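Mitochondrial edited mRNA stability factor 1 (Trypanosoma brucei, PDB 6NL1) probably processes the 5' ends of mitochondrial mRNAs through its Nudix fold and helps to stabilise edited transcripts. Local coordinates at residues 104-108 with 109-113; 295-298 with 299-303; 230-233 with 234-238; 115-118 with 119-123. One frame throughout, in Å; residues are numbered along the deposited sequence.

Contact 1. Residues 104-108 with 109-113; sequences WQTKA and ALARK
Trp104 and Thr106, at alternate positions of strand 100-107, meet Leu110 and Ala111 on the short helix that follows at once, a worked example of how a strand-to-helix junction is sealed by its own neighbours. The tight part lies on this inner side. CH2 of Trp104 reaches CB of Leu110 at 3.9 Å, the two side chains crossing at about a right angle, while CG2 of Thr106 sits over the centre of one face of the indole. The same methyl meets Ala111 CB at 3.9 Å. Thr106 OG1, anti to its own backbone N (chi1 -171°), is turned to the Leu110 side and comes within 3.7 Å of Leu110 CB. Ala111 and Trp104 continue the packing onto strand 171-178, through Val174.

The turn is gripped by one carbonyl. Lys107, at the N-cap, offers its O both to Ala111 N at 2.9 Å, in the carbonyl plane and nearly straight, and to Leu110 N from above that plane. Arg112 N then bonds to Ala108 O at 3.0 Å, and the bent chain of Arg112 brings its guanidinium back so that Ala108 O lies 3.4 Å above its plane.

The outer side is looser: the Lys107 side chain is exposed and leads away from the helix to a salt bridge with Asp171. Arg112 is instead buried, with Asp168 as its salt-bridge partner and Tyr285 O as a further acceptor. The carbonyl beneath its guanidinium should add favourable electrostatics, and together these groups probably keep Arg112 charged and fixed close to Val288, a GDP-binding residue.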
ATOM      1  N   TRP A 104       7.333  22.545   0.937  1.00 28.13           N
ATOM      2  CA  TRP A 104       6.435  22.505  -0.203  1.00 28.52           C
ATOM      3  C   TRP A 104       5.014  22.553   0.341  1.00 33.71           C
ATOM      4  O   TRP A 104       4.586  21.621   1.024  1.00 29.57           O
ATOM      5  CB  TRP A 104       6.647  21.216  -0.986  1.00 28.98           C
ATOM      6  CG  TRP A 104       5.703  21.029  -2.138  1.00 31.17           C
ATOM      7  CD1 TRP A 104       5.127  22.008  -2.900  1.00 26.32           C
ATOM      8  CD2 TRP A 104       5.223  19.782  -2.659  1.00 28.84           C
ATOM      9  NE1 TRP A 104       4.329  21.448  -3.863  1.00 29.40           N
ATOM     10  CE2 TRP A 104       4.368  20.082  -3.740  1.00 31.44           C
ATOM     11  CE3 TRP A 104       5.438  18.441  -2.315  1.00 24.52           C
ATOM     12  CZ2 TRP A 104       3.723  19.088  -4.488  1.00 26.54           C
ATOM     13  CZ3 TRP A 104       4.796  17.453  -3.057  1.00 28.93           C
ATOM     14  CH2 TRP A 104       3.951  17.784  -4.133  1.00 26.99           C
ATOM     15  N   GLN A 105       4.300  23.645   0.052  1.00 30.56           N
ATOM     16  CA  GLN A 105       2.924  23.850   0.519  1.00 29.63           C
ATOM     17  C   GLN A 105       1.948  23.372  -0.547  1.00 33.94           C
ATOM     18  O   GLN A 105       1.857  23.964  -1.615  1.00 35.42           O
ATOM     19  CB  GLN A 105       2.674  25.329   0.847  1.00 30.19           C
ATOM     20  CG  GLN A 105       1.289  25.607   1.457  1.00 28.87           C
ATOM     21  CD  GLN A 105       0.980  24.700   2.655  1.00 47.13           C
ATOM     22  OE1 GLN A 105      -0.095  24.094   2.746  1.00 35.23           O
ATOM     23  NE2 GLN A 105       1.926  24.607   3.574  1.00 23.97           N
ATOM     24  N   THR A 106       1.210  22.308  -0.262  1.00 26.61           N
ATOM     25  CA  THR A 106       0.449  21.659  -1.321  1.00 23.09           C
ATOM     26  C   THR A 106      -0.861  21.040  -0.814  1.00 25.17           C
ATOM     27  O   THR A 106      -1.367  21.422   0.249  1.00 28.02           O
ATOM     28  CB  THR A 106       1.348  20.607  -2.055  1.00 31.63           C
ATOM     29  OG1 THR A 106       0.688  20.106  -3.226  1.00 31.49           O
ATOM     30  CG2 THR A 106       1.724  19.438  -1.121  1.00 23.34           C
ATOM     31  N   LYS A 107      -1.405  20.092  -1.576  1.00 27.54           N
ATOM     32  CA  LYS A 107      -2.613  19.358  -1.190  1.00 25.76           C
ATOM     33  C   LYS A 107      -2.332  17.865  -1.140  1.00 29.49           C
ATOM     34  O   LYS A 107      -1.423  17.382  -1.808  1.00 30.32           O
ATOM     35  CB  LYS A 107      -3.725  19.598  -2.220  1.00 32.84           C
ATOM     36  CG  LYS A 107      -4.028  21.058  -2.499  1.00 43.65           C
ATOM     37  CD  LYS A 107      -4.823  21.681  -1.372  1.00 34.23           C
ATOM     38  CE  LYS A 107      -5.380  23.042  -1.784  1.00 37.10           C
ATOM     39  NZ  LYS A 107      -6.168  23.653  -0.669  1.00 42.89           N
ATOM     40  N   ALA A 108      -3.136  17.124  -0.383  1.00 22.15           N
ATOM     41  CA  ALA A 108      -2.919  15.688  -0.239  1.00 24.49           C
ATOM     42  C   ALA A 108      -2.978  14.962  -1.585  1.00 23.70           C
ATOM     43  O   ALA A 108      -2.341  13.924  -1.772  1.00 29.88           O
ATOM     44  CB  ALA A 108      -3.910  15.090   0.751  1.00 18.88           C
ATOM     45  N   ALA A 109      -3.738  15.514  -2.523  1.00 20.38           N
ATOM     46  CA  ALA A 109      -3.845  14.921  -3.851  1.00 31.54           C
ATOM     47  C   ALA A 109      -2.454  14.736  -4.463  1.00 27.89           C
ATOM     48  O   ALA A 109      -2.194  13.740  -5.126  1.00 36.75           O
ATOM     49  CB  ALA A 109      -4.720  15.790  -4.753  1.00 27.65           C
ATOM     50  N   LEU A 110      -1.558  15.686  -4.215  1.00 25.73           N
ATOM     51  CA  LEU A 110      -0.193  15.595  -4.732  1.00 23.56           C
ATOM     52  C   LEU A 110       0.781  15.003  -3.707  1.00 32.32           C
ATOM     53  O   LEU A 110       1.617  14.171  -4.045  1.00 28.18           O
ATOM     54  CB  LEU A 110       0.288  16.974  -5.212  1.00 25.31           C
ATOM     55  CG  LEU A 110      -0.596  17.620  -6.296  1.00 39.82           C
ATOM     56  CD1 LEU A 110      -0.018  18.933  -6.796  1.00 32.52           C
ATOM     57  CD2 LEU A 110      -0.812  16.659  -7.462  1.00 34.90           C
ATOM     58  N   ALA A 111       0.659  15.420  -2.452  1.00 26.70           N
ATOM     59  CA  ALA A 111       1.606  15.003  -1.420  1.00 25.65           C
ATOM     60  C   ALA A 111       1.632  13.490  -1.244  1.00 35.40           C
ATOM     61  O   ALA A 111       2.686  12.908  -0.979  1.00 24.46           O
ATOM     62  CB  ALA A 111       1.302  15.684  -0.092  1.00 23.29           C
ATOM     63  N   ARG A 112       0.484  12.839  -1.404  1.00 20.28           N
ATOM     64  CA  ARG A 112       0.459  11.397  -1.230  1.00 25.60           C
ATOM     65  C   ARG A 112       1.327  10.685  -2.273  1.00 33.21           C
ATOM     66  O   ARG A 112       1.722   9.542  -2.070  1.00 37.95           O
ATOM     67  CB  ARG A 112      -0.965  10.863  -1.264  1.00 35.94           C
ATOM     68  CG  ARG A 112      -1.550  10.774  -2.656  1.00 37.62           C
ATOM     69  CD  ARG A 112      -2.878  10.055  -2.593  1.00 49.13           C
ATOM     70  NE  ARG A 112      -3.771  10.744  -1.679  1.00 48.92           N
ATOM     71  CZ  ARG A 112      -4.828  11.448  -2.066  1.00 67.28           C
ATOM     72  NH1 ARG A 112      -5.131  11.525  -3.358  1.00 47.65           N
ATOM     73  NH2 ARG A 112      -5.583  12.061  -1.157  1.00 40.37           N
ATOM     74  N   LYS A 113       1.637  11.364  -3.373  1.00 26.60           N
ATOM     75  CA  LYS A 113       2.417  10.756  -4.456  1.00 25.03           C
ATOM     76  C   LYS A 113       3.909  10.696  -4.167  1.00 27.64           C
ATOM     77  O   LYS A 113       4.646   9.981  -4.843  1.00 35.51           O
ATOM     78  CB  LYS A 113       2.162  11.488  -5.777  1.00 22.89           C
ATOM     79  CG  LYS A 113       0.689  11.394  -6.233  1.00 23.88           C
ATOM     80  CD  LYS A 113       0.460  12.139  -7.546  1.00 29.18           C
ATOM     81  CE  LYS A 113      -0.965  11.954  -8.058  1.00 32.09           C
ATOM     82  NZ  LYS A 113      -1.137  12.669  -9.357  1.00 44.12           N
TER

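Contact 2. Residues 295-298 with 299-303; sequences AEVP and SDIRV
A type I beta turn, running from Pro298 to Ile301, carries the chain off the end of strand 290-296 in the Nudix domain and illustrates how a turn can be closed by backbone and side chains together. Its defining bond joins Ile301 N to Pro298 O at 3.1 Å. Ser299 and Asp300 occupy the two corner positions, and both are exposed.

Beneath the turn the residues on its two limbs pack against each other. Val297 and Ile301 cross at about a right angle, and each of the two Ile301 branches finds a different part of the valine: CG2 meets Val297 CG2 at 3.7 Å, whereas CD1 lies 3.8 Å from Val297 CB and touches CG1 as well. The extended Ile301 chain, with CG1 anti to the backbone N (chi1 -175°), gives CD1 this reach. Trp345 of strand 343-346 packs on both side chains, so the small apolar cluster joins the turn to the Nudix sheet, and Ile264 adds to it beside Ile301.

On the solvent side the contacts are sparser. Ser299 O receives a hydrogen bond from Arg207, tying the corner to the end of strand 200-207. The Asp300 carboxylate turns back toward the proline, where OD2 comes to 3.8 Å from Pro298 CB.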
ATOM      1  N   ALA A 295      -5.398 -12.936 -12.946  1.00 26.17           N
ATOM      2  CA  ALA A 295      -4.726 -13.909 -13.799  1.00 25.91           C
ATOM      3  C   ALA A 295      -5.045 -15.309 -13.308  1.00 30.99           C
ATOM      4  O   ALA A 295      -5.011 -15.583 -12.100  1.00 31.78           O
ATOM      5  CB  ALA A 295      -3.221 -13.678 -13.807  1.00 26.12           C
ATOM      6  N   GLU A 296      -5.362 -16.194 -14.243  1.00 32.45           N
ATOM      7  CA  GLU A 296      -5.626 -17.577 -13.897  1.00 35.34           C
ATOM      8  C   GLU A 296      -4.324 -18.362 -13.880  1.00 32.01           C
ATOM      9  O   GLU A 296      -3.471 -18.179 -14.747  1.00 34.13           O
ATOM     10  CB  GLU A 296      -6.612 -18.217 -14.880  1.00 27.81           C
ATOM     11  CG  GLU A 296      -6.880 -19.679 -14.552  1.00 36.47           C
ATOM     12  CD  GLU A 296      -7.981 -20.310 -15.385  1.00 46.42           C
ATOM     13  OE1 GLU A 296      -8.609 -19.617 -16.217  1.00 45.19           O
ATOM     14  OE2 GLU A 296      -8.215 -21.518 -15.192  1.00 46.81           O
ATOM     15  N   VAL A 297      -4.170 -19.219 -12.877  1.00 33.26           N
ATOM     16  CA  VAL A 297      -3.089 -20.198 -12.856  1.00 31.35           C
ATOM     17  C   VAL A 297      -3.675 -21.613 -12.772  1.00 36.99           C
ATOM     18  O   VAL A 297      -4.838 -21.793 -12.386  1.00 36.31           O
ATOM     19  CB  VAL A 297      -2.124 -19.957 -11.675  1.00 37.34           C
ATOM     20  CG1 VAL A 297      -1.458 -18.605 -11.816  1.00 35.84           C
ATOM     21  CG2 VAL A 297      -2.861 -20.069 -10.336  1.00 25.06           C
ATOM     22  N   PRO A 298      -2.886 -22.627 -13.157  1.00 34.46           N
ATOM     23  CA  PRO A 298      -3.432 -23.982 -13.007  1.00 36.90           C
ATOM     24  C   PRO A 298      -3.657 -24.302 -11.528  1.00 41.96           C
ATOM     25  O   PRO A 298      -2.944 -23.789 -10.663  1.00 35.73           O
ATOM     26  CB  PRO A 298      -2.356 -24.883 -13.639  1.00 42.59           C
ATOM     27  CG  PRO A 298      -1.146 -24.038 -13.810  1.00 44.24           C
ATOM     28  CD  PRO A 298      -1.593 -22.605 -13.863  1.00 47.79           C
ATOM     29  N   SER A 299      -4.660 -25.122 -11.239  1.00 34.46           N
ATOM     30  CA  SER A 299      -5.080 -25.340  -9.857  1.00 36.58           C
ATOM     31  C   SER A 299      -4.006 -26.016  -9.004  1.00 47.03           C
ATOM     32  O   SER A 299      -3.997 -25.866  -7.783  1.00 43.03           O
ATOM     33  CB  SER A 299      -6.385 -26.141  -9.804  1.00 34.19           C
ATOM     34  OG  SER A 299      -6.197 -27.435 -10.338  1.00 48.35           O
ATOM     35  N   ASP A 300      -3.100 -26.748  -9.643  1.00 39.40           N
ATOM     36  CA  ASP A 300      -2.049 -27.459  -8.917  1.00 41.27           C
ATOM     37  C   ASP A 300      -0.709 -26.727  -8.956  1.00 40.33           C
ATOM     38  O   ASP A 300       0.337 -27.327  -8.712  1.00 50.28           O
ATOM     39  CB  ASP A 300      -1.891 -28.888  -9.458  1.00 46.50           C
ATOM     40  CG  ASP A 300      -1.327 -28.923 -10.874  1.00 55.28           C
ATOM     41  OD1 ASP A 300      -0.907 -30.010 -11.321  1.00 66.65           O
ATOM     42  OD2 ASP A 300      -1.296 -27.866 -11.544  1.00 59.39           O
ATOM     43  N   ILE A 301      -0.742 -25.438  -9.274  1.00 36.79           N
ATOM     44  CA  ILE A 301       0.473 -24.638  -9.310  1.00 41.69           C
ATOM     45  C   ILE A 301       1.174 -24.678  -7.953  1.00 46.05           C
ATOM     46  O   ILE A 301       0.521 -24.697  -6.906  1.00 42.06           O
ATOM     47  CB  ILE A 301       0.183 -23.174  -9.685  1.00 44.66           C
ATOM     48  CG1 ILE A 301       1.494 -22.392  -9.831  1.00 41.48           C
ATOM     49  CG2 ILE A 301      -0.731 -22.517  -8.642  1.00 33.69           C
ATOM     50  CD1 ILE A 301       1.325 -21.032 -10.436  1.00 46.39           C
ATOM     51  N   ARG A 302       2.502 -24.705  -7.974  1.00 43.14           N
ATOM     52  CA  ARG A 302       3.274 -24.723  -6.739  1.00 49.46           C
ATOM     53  C   ARG A 302       3.512 -23.306  -6.242  1.00 51.80           C
ATOM     54  O   ARG A 302       4.079 -22.469  -6.945  1.00 46.79           O
ATOM     55  CB  ARG A 302       4.608 -25.443  -6.933  1.00 70.24           C
ATOM     56  CG  ARG A 302       5.319 -25.758  -5.625  1.00103.24           C
ATOM     57  CD  ARG A 302       6.683 -26.376  -5.866  1.00126.86           C
ATOM     58  NE  ARG A 302       7.586 -25.440  -6.526  1.00145.90           N
ATOM     59  CZ  ARG A 302       8.814 -25.747  -6.932  1.00155.27           C
ATOM     60  NH1 ARG A 302       9.286 -26.973  -6.750  1.00155.34           N
ATOM     61  NH2 ARG A 302       9.567 -24.830  -7.524  1.00151.70           N
ATOM     62  N   VAL A 303       3.062 -23.040  -5.023  1.00 41.44           N
ATOM     63  CA  VAL A 303       3.220 -21.729  -4.418  1.00 33.37           C
ATOM     64  C   VAL A 303       4.331 -21.785  -3.369  1.00 38.13           C
ATOM     65  O   VAL A 303       4.290 -22.604  -2.457  1.00 40.11           O
ATOM     66  CB  VAL A 303       1.922 -21.296  -3.736  1.00 34.57           C
ATOM     67  CG1 VAL A 303       2.081 -19.907  -3.134  1.00 35.24           C
ATOM     68  CG2 VAL A 303       0.757 -21.356  -4.724  1.00 37.21           C
TER

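Contact 3. Residues 230-233 with 234-238; sequences PDIP and PISLK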
ATOM      1  N   PRO A 230      -3.698   4.846  11.199  1.00 34.61           N
ATOM      2  CA  PRO A 230      -4.827   4.261  11.929  1.00 31.17           C
ATOM      3  C   PRO A 230      -5.799   3.436  11.079  1.00 31.23           C
ATOM      4  O   PRO A 230      -6.583   2.694  11.659  1.00 37.53           O
ATOM      5  CB  PRO A 230      -5.542   5.493  12.500  1.00 35.98           C
ATOM      6  CG  PRO A 230      -5.147   6.605  11.597  1.00 29.45           C
ATOM      7  CD  PRO A 230      -3.712   6.314  11.264  1.00 35.12           C
ATOM      8  N   ASP A 231      -5.758   3.551   9.752  1.00 24.44           N
ATOM      9  CA  ASP A 231      -6.672   2.776   8.907  1.00 25.31           C
ATOM     10  C   ASP A 231      -6.151   1.366   8.595  1.00 27.73           C
ATOM     11  O   ASP A 231      -6.818   0.575   7.933  1.00 32.75           O
ATOM     12  CB  ASP A 231      -6.990   3.530   7.608  1.00 28.89           C
ATOM     13  CG  ASP A 231      -5.746   3.829   6.775  1.00 34.05           C
ATOM     14  OD1 ASP A 231      -4.731   4.299   7.332  1.00 25.73           O
ATOM     15  OD2 ASP A 231      -5.792   3.604   5.553  1.00 29.84           O
ATOM     16  N   ILE A 232      -4.951   1.055   9.068  1.00 26.12           N
ATOM     17  CA  ILE A 232      -4.360  -0.249   8.791  1.00 27.02           C
ATOM     18  C   ILE A 232      -4.414  -1.140  10.037  1.00 22.87           C
ATOM     19  O   ILE A 232      -3.932  -0.765  11.093  1.00 30.12           O
ATOM     20  CB  ILE A 232      -2.913  -0.099   8.274  1.00 30.39           C
ATOM     21  CG1 ILE A 232      -2.913   0.643   6.932  1.00 23.90           C
ATOM     22  CG2 ILE A 232      -2.226  -1.469   8.120  1.00 24.48           C
ATOM     23  CD1 ILE A 232      -1.513   0.941   6.421  1.00 48.10           C
ATOM     24  N   PRO A 233      -5.018  -2.325   9.909  1.00 32.03           N
ATOM     25  CA  PRO A 233      -5.147  -3.250  11.041  1.00 28.60           C
ATOM     26  C   PRO A 233      -3.811  -3.938  11.348  1.00 32.59           C
ATOM     27  O   PRO A 233      -2.853  -3.781  10.586  1.00 29.23           O
ATOM     28  CB  PRO A 233      -6.170  -4.268  10.532  1.00 30.84           C
ATOM     29  CG  PRO A 233      -5.911  -4.313   9.045  1.00 29.12           C
ATOM     30  CD  PRO A 233      -5.574  -2.885   8.662  1.00 25.73           C
ATOM     31  N   PRO A 234      -3.741  -4.680  12.463  1.00 26.86           N
ATOM     32  CA  PRO A 234      -2.519  -5.413  12.812  1.00 21.58           C
ATOM     33  C   PRO A 234      -2.088  -6.434  11.745  1.00 29.95           C
ATOM     34  O   PRO A 234      -0.888  -6.595  11.505  1.00 22.18           O
ATOM     35  CB  PRO A 234      -2.902  -6.142  14.105  1.00 26.66           C
ATOM     36  CG  PRO A 234      -4.003  -5.336  14.683  1.00 30.80           C
ATOM     37  CD  PRO A 234      -4.779  -4.803  13.505  1.00 20.52           C
ATOM     38  N   ILE A 235      -3.053  -7.110  11.123  1.00 21.29           N
ATOM     39  CA  ILE A 235      -2.766  -8.146  10.122  1.00 23.65           C
ATOM     40  C   ILE A 235      -3.687  -7.966   8.921  1.00 23.79           C
ATOM     41  O   ILE A 235      -4.894  -8.030   9.067  1.00 21.75           O
ATOM     42  CB  ILE A 235      -2.963  -9.571  10.699  1.00 26.55           C
ATOM     43  CG1 ILE A 235      -2.177  -9.732  11.999  1.00 28.55           C
ATOM     44  CG2 ILE A 235      -2.552 -10.654   9.675  1.00 18.79           C
ATOM     45  CD1 ILE A 235      -2.320 -11.111  12.649  1.00 28.14           C
ATOM     46  N   SER A 236      -3.115  -7.730   7.743  1.00 21.47           N
ATOM     47  CA  SER A 236      -3.917  -7.513   6.532  1.00 22.06           C
ATOM     48  C   SER A 236      -4.085  -8.805   5.734  1.00 23.33           C
ATOM     49  O   SER A 236      -3.100  -9.387   5.274  1.00 27.19           O
ATOM     50  CB  SER A 236      -3.254  -6.462   5.622  1.00 22.68           C
ATOM     51  OG  SER A 236      -3.030  -5.231   6.294  1.00 30.67           O
ATOM     52  N   LEU A 237      -5.328  -9.249   5.578  1.00 24.65           N
ATOM     53  CA  LEU A 237      -5.652 -10.328   4.654  1.00 26.58           C
ATOM     54  C   LEU A 237      -5.708  -9.699   3.271  1.00 31.25           C
ATOM     55  O   LEU A 237      -6.448  -8.750   3.061  1.00 24.50           O
ATOM     56  CB  LEU A 237      -7.009 -10.946   5.002  1.00 28.80           C
ATOM     57  CG  LEU A 237      -7.570 -11.994   4.037  1.00 31.23           C
ATOM     58  CD1 LEU A 237      -6.751 -13.279   4.114  1.00 20.07           C
ATOM     59  CD2 LEU A 237      -9.049 -12.275   4.352  1.00 27.13           C
ATOM     60  N   LYS A 238      -4.923 -10.209   2.330  1.00 20.93           N
ATOM     61  CA  LYS A 238      -4.781  -9.518   1.059  1.00 23.42           C
ATOM     62  C   LYS A 238      -4.573 -10.469  -0.111  1.00 17.93           C
ATOM     63  O   LYS A 238      -4.059 -11.565   0.054  1.00 24.09           O
ATOM     64  CB  LYS A 238      -3.602  -8.532   1.134  1.00 19.68           C
ATOM     65  CG  LYS A 238      -2.242  -9.217   1.384  1.00 19.48           C
ATOM     66  CD  LYS A 238      -1.106  -8.219   1.706  1.00 25.65           C
ATOM     67  CE  LYS A 238      -0.848  -7.193   0.601  1.00 23.88           C
ATOM     68  NZ  LYS A 238      -0.482  -7.816  -0.718  1.00 24.73           N
TER
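The backbone leaves the loop 230-233 through two consecutive prolines, extended at Pro233 (psi 172°) and kinked at Pro234 (psi -38°), before straightening into strand 235-238; no hydrogen bond links the two segments. What joins them is the covalent stiffness of the Pro233-Pro234 pair and a light side-chain contact across the bend. Between the rings, Pro233 CB and Pro234 CD lie only 3.3 Å apart, closer than usual for two carbons, as the trans peptide bond between them brings the second ring's CD beside the first residue.

Past the kink, Ser236 turns its hydroxyl back toward the first proline: OG is 4.1 Å from Pro233 CG and a little farther from CD. A chi1 of -56° sets OG beside the serine's own backbone N, on the side from which Pro233 and Asn224 approach. Ile232 CG2 approaches the same oxygen at 4.3 Å, making Ser236 OG the shared neighbour of both earlier residues. These approaches are loose, and polar satisfaction comes from Asn224, whose ND2 hydrogen-bonds to Ser236 OG and also to Pro233 O. One amide nitrogen thus ties together the two sides of the double-proline bend.

The bend sits at the surface, where the chain enters the Nudix sheet. Strand 235-238 pairs antiparallel with strand 216-223, through backbone bonds of Ser236 with Arg222 and of Lys238 with Leu220, while the loop before it is tied by Asp231 to Arg287 and Trp286.

Contact 4. Residues 115-118 with 119-123; sequences SGPM and REWAA. With SO4 (sulfate ion), chain C.
The start of helix 120-129 is built on a type I beta turn, Gly116 to Arg119, with a carbonyl just before it that gathers the first helical N-H groups. The turn closes through Arg119 N to Gly116 O at 2.9 Å. Ser115 O then accepts twice: Ala122 N approaches it in the carbonyl plane, on a lone pair, at 3.1 Å, and Trp121 N comes from above that plane at 2.9 Å.

Glu120 folds its side chain back over the turn. Bent at chi2 (90°), it brings OE1 to Met118 N at 2.8 Å, on the syn side of the carboxylate but 32° out of its plane, while OE2 rests 3.4 Å from Met118 CB and hydrogen-bonds to Tyr200 OH. Gly116 CA comes obliquely to the Trp121 ring, 3.6 Å from CE3, so the glycine backbone fits closely against both the Glu120 carboxylate and the indole. Trp121 is itself fixed by NE1 bonding to Thr244 O and by an edge-to-face stack with Trp243.

On the outer side, Arg119 offers NE to O3 and NH2 to O4 of a sulfate, probably from the crystallisation liquor, in a two-pronged grip at the guanidinium edge; both N-H bonds are close to straight (171°). One guanidinium face lies against Ala122 CB, NH1 bonds to Ile133 O, and Lys126 also binds the anion. Such a cradle shows that this surface can hold a tetrahedral anion. Inside, the buried Glu120 carboxylate, held by a backbone N-H and a tyrosine hydroxyl near the helix start, is probably stabilised as the anion.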
ATOM      1  N   SER A 115       4.916  10.323  -0.869  1.00 28.42           N
ATOM      2  CA  SER A 115       5.020   9.826   0.497  1.00 25.26           C
ATOM      3  C   SER A 115       4.571   8.383   0.592  1.00 25.64           C
ATOM      4  O   SER A 115       5.399   7.477   0.605  1.00 25.82           O
ATOM      5  CB  SER A 115       4.212  10.710   1.447  1.00 22.15           C
ATOM      6  OG  SER A 115       2.906  10.920   0.932  1.00 32.16           O
ATOM      7  N   GLY A 116       3.255   8.176   0.650  1.00 26.37           N
ATOM      8  CA  GLY A 116       2.698   6.845   0.764  1.00 22.97           C
ATOM      9  C   GLY A 116       2.280   6.514   2.189  1.00 24.18           C
ATOM     10  O   GLY A 116       2.918   6.959   3.134  1.00 26.53           O
ATOM     11  N   PRO A 117       1.212   5.714   2.347  1.00 25.07           N
ATOM     12  CA  PRO A 117       0.726   5.366   3.691  1.00 27.70           C
ATOM     13  C   PRO A 117       1.839   4.827   4.585  1.00 28.11           C
ATOM     14  O   PRO A 117       1.896   5.185   5.759  1.00 23.77           O
ATOM     15  CB  PRO A 117      -0.319   4.273   3.421  1.00 19.68           C
ATOM     16  CG  PRO A 117      -0.768   4.515   2.016  1.00 19.79           C
ATOM     17  CD  PRO A 117       0.454   5.025   1.286  1.00 23.33           C
ATOM     18  N   MET A 118       2.703   3.976   4.042  1.00 23.66           N
ATOM     19  CA  MET A 118       3.837   3.429   4.802  1.00 26.73           C
ATOM     20  C   MET A 118       5.159   3.967   4.263  1.00 21.69           C
ATOM     21  O   MET A 118       6.181   3.276   4.316  1.00 24.39           O
ATOM     22  CB  MET A 118       3.869   1.888   4.738  1.00 27.57           C
ATOM     23  CG  MET A 118       2.743   1.157   5.492  1.00 34.66           C
ATOM     24  SD  MET A 118       2.668   1.645   7.220  1.00 52.08           S
ATOM     25  CE  MET A 118       4.265   1.135   7.865  1.00 48.06           C
ATOM     26  N   ARG A 119       5.138   5.180   3.715  1.00 20.97           N
ATOM     27  CA  ARG A 119       6.365   5.819   3.231  1.00 32.31           C
ATOM     28  C   ARG A 119       7.025   5.033   2.110  1.00 31.59           C
ATOM     29  O   ARG A 119       8.248   5.068   1.932  1.00 30.98           O
ATOM     30  CB  ARG A 119       7.349   6.058   4.392  1.00 21.22           C
ATOM     31  CG  ARG A 119       6.799   7.073   5.412  1.00 24.30           C
ATOM     32  CD  ARG A 119       7.809   7.393   6.528  1.00 28.35           C
ATOM     33  NE  ARG A 119       9.057   7.984   6.035  1.00 29.76           N
ATOM     34  CZ  ARG A 119       9.246   9.287   5.816  1.00 37.78           C
ATOM     35  NH1 ARG A 119       8.263  10.163   6.018  1.00 29.44           N
ATOM     36  NH2 ARG A 119      10.426   9.714   5.385  1.00 36.40           N
ATOM     37  N   GLU A 120       6.200   4.321   1.357  1.00 26.00           N
ATOM     38  CA  GLU A 120       6.648   3.599   0.177  1.00 25.01           C
ATOM     39  C   GLU A 120       7.462   4.490  -0.763  1.00 34.56           C
ATOM     40  O   GLU A 120       8.514   4.084  -1.244  1.00 26.94           O
ATOM     41  CB  GLU A 120       5.438   3.027  -0.586  1.00 25.70           C
ATOM     42  CG  GLU A 120       4.757   1.873   0.130  1.00 25.86           C
ATOM     43  CD  GLU A 120       3.644   2.311   1.078  1.00 29.19           C
ATOM     44  OE1 GLU A 120       3.539   3.516   1.428  1.00 26.38           O
ATOM     45  OE2 GLU A 120       2.865   1.425   1.476  1.00 27.58           O
ATOM     46  N   TRP A 121       6.966   5.696  -1.036  1.00 29.59           N
ATOM     47  CA  TRP A 121       7.635   6.588  -1.986  1.00 26.26           C
ATOM     48  C   TRP A 121       8.627   7.541  -1.325  1.00 25.64           C
ATOM     49  O   TRP A 121       9.663   7.852  -1.906  1.00 28.23           O
ATOM     50  CB  TRP A 121       6.614   7.299  -2.900  1.00 25.44           C
ATOM     51  CG  TRP A 121       5.887   6.267  -3.691  1.00 34.09           C
ATOM     52  CD1 TRP A 121       6.405   5.493  -4.686  1.00 26.86           C
ATOM     53  CD2 TRP A 121       4.541   5.825  -3.497  1.00 27.35           C
ATOM     54  NE1 TRP A 121       5.462   4.609  -5.141  1.00 29.46           N
ATOM     55  CE2 TRP A 121       4.305   4.791  -4.429  1.00 26.04           C
ATOM     56  CE3 TRP A 121       3.503   6.214  -2.640  1.00 29.23           C
ATOM     57  CZ2 TRP A 121       3.077   4.134  -4.524  1.00 22.12           C
ATOM     58  CZ3 TRP A 121       2.283   5.562  -2.737  1.00 29.79           C
ATOM     59  CH2 TRP A 121       2.081   4.530  -3.673  1.00 30.03           C
ATOM     60  N   ALA A 122       8.327   7.974  -0.106  1.00 19.19           N
ATOM     61  CA  ALA A 122       9.284   8.748   0.679  1.00 28.17           C
ATOM     62  C   ALA A 122      10.613   7.993   0.830  1.00 29.17           C
ATOM     63  O   ALA A 122      11.691   8.566   0.634  1.00 28.26           O
ATOM     64  CB  ALA A 122       8.695   9.092   2.051  1.00 21.13           C
ATOM     65  N   ALA A 123      10.531   6.708   1.170  1.00 26.11           N
ATOM     66  CA  ALA A 123      11.720   5.876   1.325  1.00 25.23           C
ATOM     67  C   ALA A 123      12.473   5.702   0.006  1.00 26.61           C
ATOM     68  O   ALA A 123      13.703   5.665  -0.006  1.00 27.05           O
ATOM     69  CB  ALA A 123      11.368   4.509   1.924  1.00 19.60           C
TER
HETATM   70  S   SO4 C 402      12.512   6.525   5.449  1.00 94.36           S
HETATM   71  O1  SO4 C 402      13.184   6.792   6.721  1.00110.04           O
HETATM   72  O2  SO4 C 402      13.318   5.584   4.675  1.00 89.46           O
HETATM   73  O3  SO4 C 402      11.192   5.942   5.695  1.00 89.44           O
HETATM   74  O4  SO4 C 402      12.359   7.778   4.708  1.00 80.50           O

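Along the chain the order is contact 1, contact 4, contact 3, contact 2. Contacts 1 and 4 are neighbours, their centres about 13 Å apart: they open the successive helices 108-111 and 120-129, and Trp121 of contact 4 packs on the backbone of Arg112 and Lys113. Both approach Val288, thus joining the N-terminal part of the fold to the neighbourhood of the GDP site. Contacts 3 and 2, with centres about 26 Å apart, belong to the Nudix domain and reach the same mixed beta-sheet. Contact 3 comes within about 4 Å of contact 4 by nearest atoms, whereas contact 2, about 40 Å from contact 1 between centres, lies away from the nucleotide site.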